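PDB 6IQT: Cag pathogenicity island protein (Cag10) from Helicobacter pylori 26695, which is a VirB8 homologue of the cag type IV secretion system, probably a membrane-tethered, self-associating part of the secretion apparatus. Local coordinates for residues 28-39 with 88-96; 103-113 with 125-136. All coordinates share one frame; numbering follows the deposited sequence.

Interaction 1: 28-39 with 88-96; sequences EAVVDSATSKFV and AIISSNIQR
The first turns of helix 30-43 lie over strand 84-98, outermost on one side of the sheet within this VirB8 chain, and Asp32 and Arg96 form the charged end of that contact. Helix 30-39 runs nearly antiparallel to strand 88-90, at 155°, with the axes 7.9 Å apart. Arg96 reaches the carboxylate end-on, with both terminal nitrogens on one oxygen. NH2 of Arg96 lies 2.9 Å from OD1 of Asp32 and uses its syn lone pair. NH1 of Arg96 meets the same OD1 at 3.1 Å, also on the syn side but 26° out of the carboxylate plane. A weak bond runs from Arg96 NH2 to Asp32 OD2. The Arg96 chain bends at chi3 (83°), which turns the guanidinium back toward the helix. Glu28 stacks on one face of this group, its CG 3.6 Å from Arg96 NH1. Its carboxylate adds only a long charge contact, because OE2 lies well out of the guanidinium plane. The CD1 methyl of Ile94 lies over one face of the Asp32 carboxylate, 3.5 Å from OD1. Farther along, Ile90 sends CD1 against the helix backbone, 3.7 Å from Ser36 CA and close to the methyl of Thr35. Val39 continues this apolar patch: its CG2 touches Ile90 CG1 and its CG1 meets the Ala88 methyl at 4.1 Å. Two waters bridge the helix and the strand. One accepts from Ile90 N and bonds to Ser36 OG; the other donates to the carbonyls of Ser36 and Ala88. The Asp32-Arg96 salt bridge joins the first turn of the helix to the strand, while methyl packing and water join later turns. Arg96 would probably favour ionised Asp32 and shares its charge, more weakly, with Glu28.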
loop_
_atom_site.group_PDB
_atom_site.type_symbol
_atom_site.label_atom_id
_atom_site.label_comp_id
_atom_site.label_asym_id
_atom_site.label_seq_id
_atom_site.Cartn_x
_atom_site.Cartn_y
_atom_site.Cartn_z
ATOM N N GLU A 28 18.607 0.534 13.480
ATOM C CA GLU A 28 17.312 0.096 13.984
ATOM C C GLU A 28 17.192 0.640 15.396
ATOM O O GLU A 28 17.843 0.141 16.324
ATOM C CB GLU A 28 17.194 -1.423 14.019
ATOM C CG GLU A 28 17.478 -2.181 12.747
ATOM C CD GLU A 28 17.544 -3.681 13.020
ATOM O OE1 GLU A 28 17.153 -4.086 14.138
ATOM O OE2 GLU A 28 17.965 -4.454 12.132
ATOM N N ALA A 29 16.376 1.662 15.530
ATOM C CA ALA A 29 16.090 2.470 16.704
ATOM C C ALA A 29 15.717 3.791 16.058
ATOM O O ALA A 29 14.583 4.253 16.188
ATOM C CB ALA A 29 17.256 2.627 17.696
ATOM N N VAL A 30 16.654 4.354 15.287
ATOM C CA VAL A 30 16.383 5.614 14.593
ATOM C C VAL A 30 15.367 5.392 13.475
ATOM O O VAL A 30 14.426 6.176 13.310
ATOM C CB VAL A 30 17.693 6.235 14.058
ATOM C CG1 VAL A 30 17.393 7.358 13.077
ATOM C CG2 VAL A 30 18.536 6.767 15.201
ATOM N N VAL A 31 15.536 4.318 12.701
ATOM C CA VAL A 31 14.579 4.012 11.639
ATOM C C VAL A 31 13.189 3.820 12.231
ATOM O O VAL A 31 12.193 4.360 11.730
ATOM C CB VAL A 31 15.034 2.771 10.841
ATOM C CG1 VAL A 31 13.879 2.193 10.012
ATOM C CG2 VAL A 31 16.194 3.125 9.913
ATOM N N ASP A 32 13.107 3.049 13.315
ATOM C CA ASP A 32 11.808 2.732 13.896
ATOM C C ASP A 32 11.144 3.973 14.484
ATOM O O ASP A 32 9.928 4.144 14.345
ATOM C CB ASP A 32 11.958 1.632 14.956
ATOM C CG ASP A 32 12.333 0.259 14.340
ATOM O OD1 ASP A 32 12.448 0.134 13.106
ATOM O OD2 ASP A 32 12.499 -0.713 15.097
ATOM N N SER A 33 11.922 4.849 15.141
ATOM C CA SER A 33 11.373 6.103 15.670
ATOM C C SER A 33 10.881 7.015 14.552
ATOM O O SER A 33 9.817 7.643 14.666
ATOM C CB SER A 33 12.429 6.840 16.505
ATOM O OG SER A 33 12.823 6.062 17.620
ATOM N N ALA A 34 11.679 7.158 13.491
ATOM C CA ALA A 34 11.265 7.993 12.365
ATOM C C ALA A 34 10.003 7.443 11.714
ATOM O O ALA A 34 9.081 8.200 11.366
ATOM C CB ALA A 34 12.409 8.088 11.340
ATOM N N THR A 35 9.936 6.120 11.562
ATOM C CA THR A 35 8.784 5.501 10.923
ATOM C C THR A 35 7.524 5.710 11.753
ATOM O O THR A 35 6.456 5.992 11.205
ATOM C CB THR A 35 9.047 4.008 10.690
ATOM O OG1 THR A 35 10.200 3.866 9.851
ATOM C CG2 THR A 35 7.868 3.358 9.976
ATOM N N SER A 36 7.639 5.603 13.076
ATOM C CA SER A 36 6.488 5.820 13.941
ATOM C C SER A 36 5.996 7.262 13.853
ATOM O O SER A 36 4.782 7.514 13.802
ATOM C CB SER A 36 6.858 5.445 15.376
ATOM O OG SER A 36 5.791 5.740 16.244
ATOM N N LYS A 37 6.925 8.219 13.831
ATOM C CA LYS A 37 6.540 9.621 13.688
ATOM C C LYS A 37 5.873 9.870 12.338
ATOM O O LYS A 37 4.857 10.572 12.253
ATOM C CB LYS A 37 7.772 10.510 13.861
ATOM C CG LYS A 37 7.456 12.024 14.017
ATOM C CD LYS A 37 6.257 12.232 14.940
ATOM C CE LYS A 37 6.171 13.673 15.454
ATOM N NZ LYS A 37 5.038 13.856 16.406
ATOM N N PHE A 38 6.421 9.279 11.276
ATOM C CA PHE A 38 5.858 9.410 9.938
ATOM C C PHE A 38 4.447 8.844 9.870
ATOM O O PHE A 38 3.541 9.471 9.305
ATOM C CB PHE A 38 6.779 8.701 8.936
ATOM C CG PHE A 38 6.231 8.623 7.538
ATOM C CD1 PHE A 38 6.338 9.703 6.673
ATOM C CD2 PHE A 38 5.624 7.460 7.080
ATOM C CE1 PHE A 38 5.852 9.632 5.370
ATOM C CE2 PHE A 38 5.121 7.384 5.780
ATOM C CZ PHE A 38 5.241 8.476 4.923
ATOM N N VAL A 39 4.240 7.656 10.449
ATOM C CA VAL A 39 2.909 7.041 10.458
ATOM C C VAL A 39 1.919 7.930 11.193
ATOM O O VAL A 39 0.783 8.135 10.739
ATOM C CB VAL A 39 2.972 5.638 11.096
ATOM C CG1 VAL A 39 1.589 5.188 11.553
ATOM C CG2 VAL A 39 3.594 4.623 10.106
ATOM N N ALA A 88 -3.012 7.204 15.008
ATOM C CA ALA A 88 -2.416 6.096 14.258
ATOM C C ALA A 88 -1.165 5.595 14.976
ATOM O O ALA A 88 -0.251 6.381 15.254
ATOM C CB ALA A 88 -2.061 6.548 12.845
ATOM N N ILE A 89 -1.121 4.292 15.272
ATOM C CA ILE A 89 -0.009 3.656 15.980
ATOM C C ILE A 89 0.497 2.482 15.145
ATOM O O ILE A 89 -0.289 1.812 14.471
ATOM C CB ILE A 89 -0.433 3.163 17.387
ATOM C CG1 ILE A 89 -1.314 1.911 17.277
ATOM C CG2 ILE A 89 -1.122 4.282 18.188
ATOM C CD1 ILE A 89 -2.143 1.588 18.509
ATOM N N ILE A 90 1.797 2.207 15.207
ATOM C CA ILE A 90 2.306 0.956 14.644
ATOM C C ILE A 90 1.988 -0.157 15.639
ATOM O O ILE A 90 2.352 -0.076 16.812
ATOM C CB ILE A 90 3.811 1.045 14.344
ATOM C CG1 ILE A 90 4.056 2.067 13.222
ATOM C CG2 ILE A 90 4.387 -0.345 13.972
ATOM C CD1 ILE A 90 5.560 2.378 12.941
ATOM N N SER A 91 1.261 -1.175 15.190
ATOM C CA SER A 91 0.715 -2.164 16.112
ATOM C C SER A 91 1.368 -3.531 15.969
ATOM O O SER A 91 0.854 -4.520 16.502
ATOM C CB SER A 91 -0.804 -2.270 15.920
ATOM O OG SER A 91 -1.130 -2.536 14.572
ATOM N N SER A 92 2.495 -3.615 15.278
ATOM C CA SER A 92 3.195 -4.877 15.136
ATOM C C SER A 92 4.685 -4.598 15.162
ATOM O O SER A 92 5.124 -3.440 15.162
ATOM C CB SER A 92 2.805 -5.594 13.838
ATOM O OG SER A 92 3.442 -5.012 12.706
ATOM N N ASN A 93 5.466 -5.674 15.170
ATOM C CA ASN A 93 6.891 -5.542 14.913
ATOM C C ASN A 93 7.106 -5.065 13.476
ATOM O O ASN A 93 6.274 -5.296 12.594
ATOM C CB ASN A 93 7.608 -6.881 15.173
ATOM C CG ASN A 93 7.009 -8.049 14.369
ATOM O OD1 ASN A 93 5.854 -8.430 14.568
ATOM N ND2 ASN A 93 7.801 -8.625 13.473
ATOM N N ILE A 94 8.217 -4.366 13.255
ATOM C CA ILE A 94 8.603 -3.872 11.935
ATOM C C ILE A 94 9.585 -4.866 11.324
ATOM O O ILE A 94 10.653 -5.129 11.896
ATOM C CB ILE A 94 9.232 -2.471 12.032
ATOM C CG1 ILE A 94 8.246 -1.458 12.627
ATOM C CG2 ILE A 94 9.744 -1.995 10.671
ATOM C CD1 ILE A 94 8.959 -0.162 13.136
ATOM N N GLN A 95 9.245 -5.405 10.158
ATOM C CA GLN A 95 10.161 -6.245 9.398
ATOM C C GLN A 95 10.841 -5.429 8.309
ATOM O O GLN A 95 10.257 -4.498 7.749
ATOM C CB GLN A 95 9.413 -7.431 8.788
ATOM C CG GLN A 95 8.707 -8.245 9.850
ATOM C CD GLN A 95 8.251 -9.578 9.337
ATOM O OE1 GLN A 95 8.982 -10.567 9.409
ATOM N NE2 GLN A 95 7.036 -9.619 8.806
ATOM N N ARG A 96 12.093 -5.776 8.014
ATOM C CA ARG A 96 12.884 -4.948 7.121
ATOM C C ARG A 96 13.665 -5.811 6.149
ATOM O O ARG A 96 14.084 -6.927 6.471
ATOM C CB ARG A 96 13.851 -4.029 7.888
ATOM C CG ARG A 96 14.833 -4.731 8.819
ATOM C CD ARG A 96 15.262 -3.752 9.896
ATOM N NE ARG A 96 14.275 -3.712 10.966
ATOM C CZ ARG A 96 13.852 -2.607 11.566
ATOM N NH1 ARG A 96 14.315 -1.421 11.202
ATOM N NH2 ARG A 96 12.942 -2.691 12.525
HETATM O O HOH W 1 3.574 3.827 16.543
HETATM O O HOH W 2 2.926 6.176 15.234
#

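Interaction 2: 103-113 with 125-136; sequences PLTRLTFFITI and YITKKQVTIYYD
Thr105 and Tyr135 begin a regular antiparallel ladder between strands 105-113 and 125-136, the two arms of a beta hairpin in the middle of the sheet. Ten backbone hydrogen bonds link five hydrogen-bonded pairs, from Thr105 with Tyr135 to Ile113 with Thr127. Ile113 N to Thr127 O is short and straight, at 2.8 Å and 176°. CA-H...O contacts fill in between, such as Thr132 CA to Leu107 O at 3.2 Å. Apolar packing dominates the face that carries Leu107, Phe109 and Ile111. The Tyr135 ring lies alongside Thr105, with CE1 3.5 Å from Thr105 CB, and Leu107 CG comes up to the ring edge. Phe109 has CG between its backbone N and carbonyl carbon (chi1 49°). This lays the ring across the neighbouring strand, where Val131 O sits over the centre of one face and Val131 CG1 is 3.8 Å from CZ. Val131 CG2 then meets Ile111 CD1. Helix 30-43 packs on this face through Val31, Thr35 and Val39. On the other face, Arg106 and Tyr134 lie side by side. CG of Arg106 stands over the tyrosine ring, 4.2 Å from its centroid, in a CH-pi contact. The guanidinium is nearly perpendicular to the ring and forms salt bridges to Glu97 and to Asp52 of the second subunit, which also bonds the Tyr134 hydroxyl. Farther along, Phe110 CE1 rests on Gln130 CB at 3.7 Å. Water 3 lies within hydrogen-bonding distance of Thr105 OG1 and of the carbonyls of Pro103 and Tyr135 at the strand end. The hairpin therefore has two chemically distinct sides: one largely apolar about Leu107, Phe109, Ile111, Val131 and Ile133, packed against helix 30-43, the other bearing a paired arginine and tyrosine that bind an acid across the dimer.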
loop_
_atom_site.group_PDB
_atom_site.type_symbol
_atom_site.label_atom_id
_atom_site.label_comp_id
_atom_site.label_asym_id
_atom_site.label_seq_id
_atom_site.Cartn_x
_atom_site.Cartn_y
_atom_site.Cartn_z
ATOM N N PRO A 103 19.265 1.421 -3.528
ATOM C CA PRO A 103 19.626 1.959 -2.210
ATOM C C PRO A 103 18.476 1.947 -1.202
ATOM O O PRO A 103 18.703 2.254 -0.021
ATOM C CB PRO A 103 20.066 3.389 -2.534
ATOM C CG PRO A 103 19.233 3.753 -3.730
ATOM C CD PRO A 103 19.101 2.483 -4.538
ATOM N N LEU A 104 17.263 1.581 -1.610
ATOM C CA LEU A 104 16.114 1.656 -0.706
ATOM C C LEU A 104 16.010 0.423 0.194
ATOM O O LEU A 104 16.473 -0.671 -0.145
ATOM C CB LEU A 104 14.812 1.815 -1.502
ATOM C CG LEU A 104 14.708 3.006 -2.453
ATOM C CD1 LEU A 104 13.456 2.865 -3.302
ATOM C CD2 LEU A 104 14.681 4.295 -1.648
ATOM N N THR A 105 15.373 0.616 1.351
ATOM C CA THR A 105 15.034 -0.453 2.279
ATOM C C THR A 105 13.516 -0.486 2.434
ATOM O O THR A 105 12.872 0.565 2.523
ATOM C CB THR A 105 15.724 -0.240 3.662
ATOM O OG1 THR A 105 17.136 -0.226 3.484
ATOM C CG2 THR A 105 15.359 -1.360 4.653
ATOM N N ARG A 106 12.953 -1.694 2.447
ATOM C CA ARG A 106 11.516 -1.916 2.597
ATOM C C ARG A 106 11.189 -2.274 4.046
ATOM O O ARG A 106 11.784 -3.192 4.607
ATOM C CB ARG A 106 11.054 -3.049 1.671
ATOM C CG ARG A 106 9.531 -3.220 1.595
ATOM C CD ARG A 106 9.137 -4.692 1.530
ATOM N NE ARG A 106 9.822 -5.421 0.469
ATOM C CZ ARG A 106 10.463 -6.572 0.658
ATOM N NH1 ARG A 106 10.522 -7.110 1.871
ATOM N NH2 ARG A 106 11.049 -7.187 -0.356
ATOM N N LEU A 107 10.246 -1.551 4.643
ATOM C CA LEU A 107 9.718 -1.862 5.963
ATOM C C LEU A 107 8.276 -2.345 5.827
ATOM O O LEU A 107 7.505 -1.796 5.036
ATOM C CB LEU A 107 9.779 -0.622 6.867
ATOM C CG LEU A 107 11.126 0.076 7.092
ATOM C CD1 LEU A 107 10.944 1.330 7.957
ATOM C CD2 LEU A 107 12.131 -0.875 7.757
ATOM N N THR A 108 7.899 -3.381 6.577
ATOM C CA THR A 108 6.517 -3.862 6.528
ATOM C C THR A 108 5.990 -4.033 7.950
ATOM O O THR A 108 6.694 -4.542 8.829
ATOM C CB THR A 108 6.395 -5.192 5.723
ATOM O OG1 THR A 108 7.392 -6.118 6.160
ATOM C CG2 THR A 108 6.607 -4.957 4.234
ATOM N N PHE A 109 4.762 -3.577 8.186
ATOM C CA PHE A 109 4.212 -3.608 9.537
ATOM C C PHE A 109 2.718 -3.346 9.445
ATOM O O PHE A 109 2.185 -3.013 8.381
ATOM C CB PHE A 109 4.882 -2.570 10.456
ATOM C CG PHE A 109 4.947 -1.190 9.857
ATOM C CD1 PHE A 109 3.913 -0.288 10.055
ATOM C CD2 PHE A 109 6.047 -0.796 9.089
ATOM C CE1 PHE A 109 3.967 0.996 9.486
ATOM C CE2 PHE A 109 6.108 0.475 8.528
ATOM C CZ PHE A 109 5.067 1.370 8.728
ATOM N N PHE A 110 2.048 -3.489 10.581
ATOM C CA PHE A 110 0.625 -3.209 10.681
ATOM C C PHE A 110 0.436 -1.921 11.469
ATOM O O PHE A 110 1.237 -1.600 12.351
ATOM C CB PHE A 110 -0.124 -4.353 11.381
ATOM C CG PHE A 110 -0.148 -5.641 10.590
ATOM C CD1 PHE A 110 -1.060 -5.825 9.562
ATOM C CD2 PHE A 110 0.734 -6.666 10.880
ATOM C CE1 PHE A 110 -1.092 -7.011 8.841
ATOM C CE2 PHE A 110 0.704 -7.854 10.161
ATOM C CZ PHE A 110 -0.206 -8.025 9.146
ATOM N N ILE A 111 -0.647 -1.200 11.166
ATOM C CA ILE A 111 -1.012 -0.024 11.950
ATOM C C ILE A 111 -2.461 -0.140 12.400
ATOM O O ILE A 111 -3.282 -0.831 11.797
ATOM C CB ILE A 111 -0.804 1.316 11.201
ATOM C CG1 ILE A 111 -1.755 1.453 10.020
ATOM C CG2 ILE A 111 0.641 1.484 10.756
ATOM C CD1 ILE A 111 -1.755 2.872 9.453
ATOM N N THR A 112 -2.759 0.544 13.490
ATOM C CA THR A 112 -4.116 0.659 13.994
ATOM C C THR A 112 -4.431 2.143 14.066
ATOM O O THR A 112 -3.608 2.930 14.549
ATOM C CB THR A 112 -4.254 -0.031 15.364
ATOM O OG1 THR A 112 -4.008 -1.440 15.220
ATOM C CG2 THR A 112 -5.645 0.151 15.919
ATOM N N ILE A 113 -5.579 2.532 13.530
ATOM C CA ILE A 113 -6.029 3.920 13.548
ATOM C C ILE A 113 -7.279 3.988 14.419
ATOM O O ILE A 113 -8.284 3.318 14.137
ATOM C CB ILE A 113 -6.306 4.453 12.133
ATOM C CG1 ILE A 113 -5.090 4.229 11.220
ATOM C CG2 ILE A 113 -6.686 5.936 12.183
ATOM C CD1 ILE A 113 -5.297 4.672 9.775
ATOM N N TYR A 125 -14.238 4.048 16.605
ATOM C CA TYR A 125 -14.028 2.840 15.832
ATOM C C TYR A 125 -12.571 2.725 15.414
ATOM O O TYR A 125 -11.875 3.726 15.218
ATOM C CB TYR A 125 -14.952 2.755 14.617
ATOM C CG TYR A 125 -14.766 3.694 13.442
ATOM C CD1 TYR A 125 -13.857 3.397 12.440
ATOM C CD2 TYR A 125 -15.579 4.828 13.269
ATOM C CE1 TYR A 125 -13.714 4.232 11.337
ATOM C CE2 TYR A 125 -15.437 5.654 12.164
ATOM C CZ TYR A 125 -14.516 5.362 11.213
ATOM O OH TYR A 125 -14.388 6.198 10.128
ATOM N N ILE A 126 -12.133 1.483 15.247
ATOM C CA ILE A 126 -10.741 1.155 14.955
ATOM C C ILE A 126 -10.659 0.639 13.524
ATOM O O ILE A 126 -11.476 -0.193 13.109
ATOM C CB ILE A 126 -10.195 0.113 15.952
ATOM C CG1 ILE A 126 -9.878 0.772 17.297
ATOM C CG2 ILE A 126 -8.968 -0.591 15.398
ATOM C CD1 ILE A 126 -10.023 -0.164 18.482
ATOM N N THR A 127 -9.699 1.149 12.757
ATOM C CA THR A 127 -9.368 0.543 11.480
ATOM C C THR A 127 -7.932 0.028 11.534
ATOM O O THR A 127 -7.111 0.514 12.313
ATOM C CB THR A 127 -9.578 1.520 10.307
ATOM O OG1 THR A 127 -8.570 2.531 10.309
ATOM C CG2 THR A 127 -10.950 2.190 10.401
ATOM N N LYS A 128 -7.645 -0.995 10.736
ATOM C CA LYS A 128 -6.331 -1.623 10.717
ATOM C C LYS A 128 -5.870 -1.718 9.274
ATOM O O LYS A 128 -6.687 -1.927 8.372
ATOM C CB LYS A 128 -6.358 -3.023 11.376
ATOM C CG LYS A 128 -6.623 -3.009 12.893
ATOM C CD LYS A 128 -7.332 -4.275 13.363
ATOM C CE LYS A 128 -8.443 -3.949 14.371
ATOM N NZ LYS A 128 -9.816 -3.950 13.742
ATOM N N LYS A 129 -4.567 -1.530 9.059
ATOM C CA LYS A 129 -3.980 -1.551 7.727
ATOM C C LYS A 129 -2.645 -2.276 7.786
ATOM O O LYS A 129 -1.968 -2.265 8.814
ATOM C CB LYS A 129 -3.736 -0.139 7.171
ATOM C CG LYS A 129 -4.987 0.680 6.836
ATOM C CD LYS A 129 -4.613 2.139 6.608
ATOM C CE LYS A 129 -5.717 2.913 5.905
ATOM N NZ LYS A 129 -7.022 2.710 6.579
ATOM N N GLN A 130 -2.254 -2.876 6.668
ATOM C CA GLN A 130 -0.884 -3.334 6.496
ATOM C C GLN A 130 -0.161 -2.332 5.607
ATOM O O GLN A 130 -0.677 -1.937 4.561
ATOM C CB GLN A 130 -0.811 -4.737 5.885
ATOM C CG GLN A 130 0.618 -5.249 5.845
ATOM C CD GLN A 130 0.845 -6.271 4.756
ATOM O OE1 GLN A 130 0.908 -7.469 5.027
ATOM N NE2 GLN A 130 0.970 -5.804 3.513
ATOM N N VAL A 131 1.008 -1.888 6.048
ATOM C CA VAL A 131 1.695 -0.767 5.425
ATOM C C VAL A 131 3.089 -1.225 5.048
ATOM O O VAL A 131 3.757 -1.903 5.837
ATOM C CB VAL A 131 1.775 0.457 6.376
ATOM C CG1 VAL A 131 2.685 1.552 5.802
ATOM C CG2 VAL A 131 0.381 0.991 6.706
ATOM N N THR A 132 3.533 -0.806 3.868
ATOM C CA THR A 132 4.895 -0.988 3.382
ATOM C C THR A 132 5.483 0.379 3.063
ATOM O O THR A 132 4.887 1.144 2.302
ATOM C CB THR A 132 4.898 -1.842 2.107
ATOM O OG1 THR A 132 4.233 -3.084 2.348
ATOM C CG2 THR A 132 6.312 -2.080 1.615
ATOM N N ILE A 133 6.652 0.697 3.608
ATOM C CA ILE A 133 7.288 1.945 3.200
ATOM C C ILE A 133 8.690 1.641 2.687
ATOM O O ILE A 133 9.355 0.694 3.119
ATOM C CB ILE A 133 7.347 3.034 4.305
ATOM C CG1 ILE A 133 8.383 2.697 5.361
ATOM C CG2 ILE A 133 5.964 3.355 4.929
ATOM C CD1 ILE A 133 9.039 3.931 5.939
ATOM N N TYR A 134 9.144 2.474 1.759
ATOM C CA TYR A 134 10.494 2.402 1.223
ATOM C C TYR A 134 11.222 3.671 1.632
ATOM O O TYR A 134 10.695 4.771 1.443
ATOM C CB TYR A 134 10.459 2.258 -0.300
ATOM C CG TYR A 134 9.753 1.004 -0.777
ATOM C CD1 TYR A 134 8.369 0.929 -0.838
ATOM C CD2 TYR A 134 10.480 -0.111 -1.158
ATOM C CE1 TYR A 134 7.726 -0.246 -1.284
ATOM C CE2 TYR A 134 9.858 -1.266 -1.578
ATOM C CZ TYR A 134 8.488 -1.331 -1.649
ATOM O OH TYR A 134 7.890 -2.499 -2.089
ATOM N N TYR A 135 12.430 3.533 2.185
ATOM C CA TYR A 135 13.123 4.702 2.706
ATOM C C TYR A 135 14.610 4.653 2.367
ATOM O O TYR A 135 15.178 3.602 2.059
ATOM C CB TYR A 135 12.949 4.853 4.242
ATOM C CG TYR A 135 13.817 3.898 5.024
ATOM C CD1 TYR A 135 13.351 2.639 5.360
ATOM C CD2 TYR A 135 15.121 4.251 5.405
ATOM C CE1 TYR A 135 14.148 1.736 6.068
ATOM C CE2 TYR A 135 15.928 3.350 6.095
ATOM C CZ TYR A 135 15.442 2.097 6.414
ATOM O OH TYR A 135 16.236 1.209 7.109
ATOM N N ASP A 136 15.226 5.827 2.450
ATOM C CA ASP A 136 16.678 5.947 2.490
ATOM C C ASP A 136 17.002 7.188 3.308
ATOM O O ASP A 136 16.111 7.968 3.651
ATOM C CB ASP A 136 17.269 6.006 1.078
ATOM C CG ASP A 136 18.774 5.719 1.042
ATOM O OD1 ASP A 136 19.392 5.442 2.097
ATOM O OD2 ASP A 136 19.332 5.760 -0.071
HETATM O O HOH W 3 17.809 2.459 2.588
#

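How the interactions relate
Both segments of interaction 1 come earlier in the chain than those of interaction 2, and the centres are 8 Å apart. They share one four-stranded antiparallel sheet whose strands follow chain order: 84-98, 105-117, 125-137, 154-163. Strand 84-98, used in interaction 1, is an outermost strand within the chain and pairs with strand 105-117 of interaction 2. Backbone contacts Gln95 O to Thr108 N and Ser91 N to Phe110 O, both 2.9 Å, probably hydrogen bonds, join them directly. Helix 30-43 spans both, since Thr35 touches Ile90 and also Leu107. This helix-on-curved-sheet arrangement fits the NTF2-like fold of VirB8 domains. Both contacts also reach the second subunit, so the same sheet serves core packing and dimer contact.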